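Side-chain contacts in uncharacterized protein aq_328 (Aquifex aeolicus, PDB 1R4V), which is of unknown function but has an ancestral histone fold within a single chain and may take part in protein heterodimerization: residues G66-A71 / D77-A82; E108-I113 / S129-I134. All coordinates share one frame; numbering follows the deposited sequence.

Interaction 1 of 2, residues G66-A71 / D77-A82; sequences GAEQRA and DFIALA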
# COMPACT_ATOMS: atom_id res chain seq x y z
N GLY A 66 3.86 -0.52 -17.41
CA GLY A 66 3.00 -0.59 -18.60
C GLY A 66 1.94 0.48 -18.71
O GLY A 66 1.29 0.55 -19.76
N ALA A 67 1.77 1.34 -17.70
CA ALA A 67 0.65 2.26 -17.67
C ALA A 67 0.66 3.36 -18.74
O ALA A 67 -0.37 3.66 -19.32
CB ALA A 67 0.44 2.86 -16.30
N GLU A 68 1.80 3.96 -19.00
CA GLU A 68 1.87 4.96 -20.07
C GLU A 68 1.54 4.37 -21.42
O GLU A 68 0.83 5.02 -22.20
CB GLU A 68 3.24 5.64 -20.09
CG GLU A 68 3.45 6.51 -18.87
CD GLU A 68 4.80 7.22 -18.87
OE1 GLU A 68 4.84 8.44 -18.66
OE2 GLU A 68 5.84 6.56 -19.05
N GLN A 69 2.02 3.16 -21.71
CA GLN A 69 1.70 2.52 -22.98
C GLN A 69 0.23 2.24 -23.12
O GLN A 69 -0.33 2.50 -24.19
CB GLN A 69 2.47 1.21 -23.14
CG GLN A 69 2.16 0.52 -24.42
CD GLN A 69 2.65 1.26 -25.62
OE1 GLN A 69 3.77 1.01 -26.04
NE2 GLN A 69 1.82 2.13 -26.20
N ARG A 70 -0.39 1.69 -22.06
CA ARG A 70 -1.80 1.35 -22.11
C ARG A 70 -2.58 2.65 -22.32
O ARG A 70 -3.52 2.68 -23.11
CB ARG A 70 -2.24 0.64 -20.84
CG ARG A 70 -1.55 -0.69 -20.64
CD ARG A 70 -2.11 -1.46 -19.44
NE ARG A 70 -1.22 -2.57 -19.11
CZ ARG A 70 -0.36 -2.59 -18.11
NH1 ARG A 70 -0.21 -1.58 -17.25
NH2 ARG A 70 0.39 -3.66 -17.99
N ALA A 71 -2.20 3.71 -21.61
CA ALA A 71 -2.89 5.01 -21.75
C ALA A 71 -2.79 5.52 -23.18
O ALA A 71 -3.80 5.90 -23.77
CB ALA A 71 -2.34 6.02 -20.81
N ASP A 77 -4.02 11.12 -22.68
CA ASP A 77 -2.83 11.86 -22.32
C ASP A 77 -2.62 11.89 -20.79
O ASP A 77 -1.91 12.73 -20.28
CB ASP A 77 -2.92 13.26 -22.92
CG ASP A 77 -1.55 13.92 -23.06
OD1 ASP A 77 -0.52 13.22 -22.86
OD2 ASP A 77 -1.41 15.13 -23.38
N PHE A 78 -3.25 10.97 -20.07
CA PHE A 78 -3.17 10.85 -18.62
C PHE A 78 -3.32 9.35 -18.31
O PHE A 78 -3.85 8.59 -19.10
CB PHE A 78 -4.27 11.64 -17.89
CG PHE A 78 -5.65 11.19 -18.23
CD1 PHE A 78 -6.25 10.16 -17.51
CD2 PHE A 78 -6.32 11.73 -19.31
CE1 PHE A 78 -7.49 9.70 -17.85
CE2 PHE A 78 -7.57 11.28 -19.65
CZ PHE A 78 -8.15 10.27 -18.92
N ILE A 79 -2.85 8.94 -17.14
CA ILE A 79 -3.05 7.57 -16.69
C ILE A 79 -4.35 7.44 -15.94
O ILE A 79 -4.62 8.20 -15.01
CB ILE A 79 -1.88 7.17 -15.80
CG1 ILE A 79 -0.59 7.23 -16.64
CG2 ILE A 79 -2.11 5.75 -15.24
CD1 ILE A 79 0.60 7.41 -15.79
N ALA A 80 -5.16 6.47 -16.34
CA ALA A 80 -6.41 6.09 -15.70
C ALA A 80 -6.20 4.80 -14.91
O ALA A 80 -5.22 4.07 -15.10
CB ALA A 80 -7.48 5.84 -16.72
N LEU A 81 -7.15 4.51 -14.03
CA LEU A 81 -7.14 3.28 -13.25
C LEU A 81 -7.03 2.04 -14.14
O LEU A 81 -6.27 1.12 -13.79
CB LEU A 81 -8.40 3.18 -12.37
CG LEU A 81 -8.53 1.94 -11.47
CD1 LEU A 81 -7.41 1.93 -10.48
CD2 LEU A 81 -9.87 1.93 -10.73
N ALA A 82 -7.77 2.03 -15.25
CA ALA A 82 -7.78 0.94 -16.24
C ALA A 82 -6.41 0.64 -16.84
O ALA A 82 -6.20 -0.45 -17.38
CB ALA A 82 -8.70 1.28 -17.38
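Ala71 and Ile79 mark the closest backbone approach, their CA atoms 5.7 Å apart, where the short helix 67-73 runs past the extended residues around 78-79. No hydrogen bond joins the two segments, and small apolar groups carry the contact. Alanine suits both helical positions because its lone methyl lets the helix come close. The CB of Ala71 lies against the main chain itself, 3.4 Å from Phe78 O, while the aromatic side chain of Phe78 leaves its backbone away from the helix. One turn earlier, Ala67 CB meets the branch methyl Ile79 CG2 at 4.0 Å. The beta-branched isoleucine serves both sides of its own CB: with chi1 at -62°, CG2 stands anti to the backbone N and faces Ala67, while CG1 lies beside that N and carries CD1 toward Glu68. There the terminal methyl rests loosely, Ile79 CD1 being 4.3 Å from Glu68 CG. Glu68 thus lends its CG methylene to the apolar patch and its carboxylate to the chain beyond, where OE1 accepts hydrogen bonds from Glu120 N and Met121 N. Arg70 ties the backbone at two points: its NH1 bonds to both Tyr65 O and Asp83 O, linking the entry to this helix with the chain after Ala82. Gly66, at the N-cap, readily takes its positive phi of 78° without a side chain, and lacking a CB it stays clear of Arg70 NH2. The 78-79 strand pairs in parallel with 122-123, Ile79 making backbone hydrogen bonds with Asn122 and Gly124, an arrangement consistent with the loop-to-loop strand pairing of histone folds. Ile79 also touches Val119 and Leu127, so its side chain lies between helix 67-73, the loop around Val119 and helix 125-128.

Interaction 2 of 2, residues E108-I113 / S129-I134; sequences ELLEYI and SEYRNI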
# COMPACT_ATOMS: atom_id res chain seq x y z
N GLU A 108 -3.74 9.70 6.07
CA GLU A 108 -2.54 10.31 6.61
C GLU A 108 -1.32 9.56 6.10
O GLU A 108 -0.28 10.18 5.83
CB GLU A 108 -2.57 10.31 8.15
CG GLU A 108 -3.81 10.96 8.76
CD GLU A 108 -4.97 10.01 9.06
OE1 GLU A 108 -5.44 9.27 8.16
OE2 GLU A 108 -5.43 10.01 10.23
N LEU A 109 -1.41 8.25 5.96
CA LEU A 109 -0.26 7.46 5.55
C LEU A 109 0.09 7.75 4.09
O LEU A 109 1.26 7.76 3.69
CB LEU A 109 -0.54 5.98 5.77
CG LEU A 109 -0.72 5.55 7.24
CD1 LEU A 109 -1.25 4.13 7.22
CD2 LEU A 109 0.58 5.71 8.00
N LEU A 110 -0.93 8.01 3.29
CA LEU A 110 -0.74 8.37 1.88
C LEU A 110 0.10 9.64 1.78
O LEU A 110 1.06 9.69 1.02
CB LEU A 110 -2.09 8.59 1.20
CG LEU A 110 -2.26 8.13 -0.26
CD1 LEU A 110 -3.28 9.02 -0.89
CD2 LEU A 110 -0.97 8.05 -1.10
N GLU A 111 -0.24 10.67 2.55
CA GLU A 111 0.54 11.90 2.56
C GLU A 111 1.94 11.67 3.09
O GLU A 111 2.91 12.22 2.57
CB GLU A 111 -0.14 13.01 3.37
CG GLU A 111 0.33 14.39 2.93
CD GLU A 111 -0.45 15.54 3.57
OE1 GLU A 111 -0.59 16.61 2.91
OE2 GLU A 111 -0.93 15.37 4.72
N TYR A 112 2.05 10.85 4.12
CA TYR A 112 3.34 10.51 4.69
C TYR A 112 4.30 9.87 3.69
O TYR A 112 5.46 10.26 3.66
CB TYR A 112 3.16 9.56 5.85
CG TYR A 112 4.48 9.23 6.51
CD1 TYR A 112 5.01 10.12 7.42
CD2 TYR A 112 5.18 8.07 6.20
CE1 TYR A 112 6.19 9.87 8.04
CE2 TYR A 112 6.40 7.79 6.83
CZ TYR A 112 6.88 8.70 7.75
OH TYR A 112 8.06 8.56 8.44
N ILE A 113 3.86 8.91 2.88
CA ILE A 113 4.79 8.27 1.95
C ILE A 113 5.27 9.17 0.81
O ILE A 113 6.28 8.85 0.17
CB ILE A 113 4.29 6.92 1.44
CG1 ILE A 113 2.97 7.03 0.67
CG2 ILE A 113 4.20 5.95 2.63
CD1 ILE A 113 2.65 5.86 -0.24
N SER A 129 -7.95 10.16 -6.98
CA SER A 129 -9.01 9.93 -6.00
C SER A 129 -9.12 8.49 -5.52
O SER A 129 -9.69 8.26 -4.47
CB SER A 129 -10.37 10.32 -6.58
OG SER A 129 -10.36 11.72 -6.79
N GLU A 130 -8.60 7.52 -6.28
CA GLU A 130 -8.59 6.11 -5.86
C GLU A 130 -7.36 5.69 -5.09
O GLU A 130 -7.28 4.53 -4.71
CB GLU A 130 -8.69 5.17 -7.08
CG GLU A 130 -10.08 5.07 -7.68
CD GLU A 130 -11.13 4.60 -6.68
OE1 GLU A 130 -10.92 3.54 -6.03
OE2 GLU A 130 -12.17 5.30 -6.55
N TYR A 131 -6.39 6.57 -4.90
CA TYR A 131 -5.14 6.19 -4.27
C TYR A 131 -5.34 5.67 -2.86
O TYR A 131 -4.58 4.82 -2.40
CB TYR A 131 -4.18 7.38 -4.21
CG TYR A 131 -3.36 7.67 -5.42
CD1 TYR A 131 -3.57 7.03 -6.66
CD2 TYR A 131 -2.32 8.59 -5.33
CE1 TYR A 131 -2.78 7.33 -7.78
CE2 TYR A 131 -1.51 8.88 -6.43
CZ TYR A 131 -1.74 8.25 -7.64
OH TYR A 131 -0.92 8.59 -8.68
N ARG A 132 -6.33 6.19 -2.14
CA ARG A 132 -6.57 5.67 -0.79
C ARG A 132 -7.02 4.21 -0.79
O ARG A 132 -6.62 3.42 0.06
CB ARG A 132 -7.53 6.58 -0.02
CG ARG A 132 -8.96 6.63 -0.54
CD ARG A 132 -9.85 7.60 0.25
NE ARG A 132 -9.62 7.41 1.68
CZ ARG A 132 -10.10 6.38 2.38
NH1 ARG A 132 -9.80 6.31 3.66
NH2 ARG A 132 -10.87 5.45 1.82
N ASN A 133 -7.84 3.82 -1.77
CA ASN A 133 -8.29 2.44 -1.91
C ASN A 133 -7.15 1.54 -2.34
O ASN A 133 -7.02 0.44 -1.84
CB ASN A 133 -9.47 2.34 -2.84
CG ASN A 133 -10.67 3.09 -2.28
OD1 ASN A 133 -10.91 3.06 -1.07
ND2 ASN A 133 -11.38 3.79 -3.15
N ILE A 134 -6.31 2.00 -3.25
CA ILE A 134 -5.16 1.21 -3.69
C ILE A 134 -4.20 0.96 -2.54
O ILE A 134 -3.75 -0.17 -2.33
CB ILE A 134 -4.46 1.90 -4.86
CG1 ILE A 134 -5.41 1.93 -6.06
CG2 ILE A 134 -3.17 1.19 -5.20
CD1 ILE A 134 -4.94 2.79 -7.22
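Leu110 meets Tyr131 where helix 106-113 packs beside the start of the long helix 131-149 of the histone fold. Leucine supplies the reach: Leu110 CD1 comes to 3.8 Å from Tyr131 CB, and the same methyl lies 4.3 Å from Arg132 N, over the first turn of the long helix. The other branch, CD2, approaches the tyrosine ring obliquely, and the two side chains cross at about a right angle. In Tyr131, CG stands anti to the carbonyl carbon, chi1 -84°, and the ring extends toward other apolar partners, stacking edge-to-face on Phe60. An aromatic residue is well placed here, since its flat ring can touch Phe60 of helix 46-62 and the loop residues Phe64 and Pro117 at once. Arg132 borders the contact loosely, its CB no nearer than 5.0 Å to Leu110 CD1, while its NE makes a salt bridge to Asp107, one residue before Glu108. At the start of the long helix, where Asn133 and Glu130 both touch Gln98 of helix 88-98, Asn133 ND2 donates a nearly straight bond (171°) to Glu130 OE1 at 2.9 Å; the acceptor lies in the amide plane, but the donor sits above the carboxylate plane.

Interaction 1 lies toward one end of the molecule, about 20 Å from the centre of the chain, and interaction 2 nearer the middle, about 8 Å from it; their own centres are about 19 Å apart. They nevertheless touch, through two methyl tips: Leu81 CD1 packs on Ile134 CD1 at 4.2 Å. The chain after helix 106-113 also serves both, offering Pro117 to Tyr131, Val119 to Ile79 and Glu68, and the backbone N of Glu120 to the Glu68 carboxylate. Neither contact contributes a metal ligand: the zinc ligands seen include Glu21 and Asp46 at one site and Glu158 and Glu161 at another. Both contacts are apolar packing within the fold, with no hydrogen bond between their paired segments.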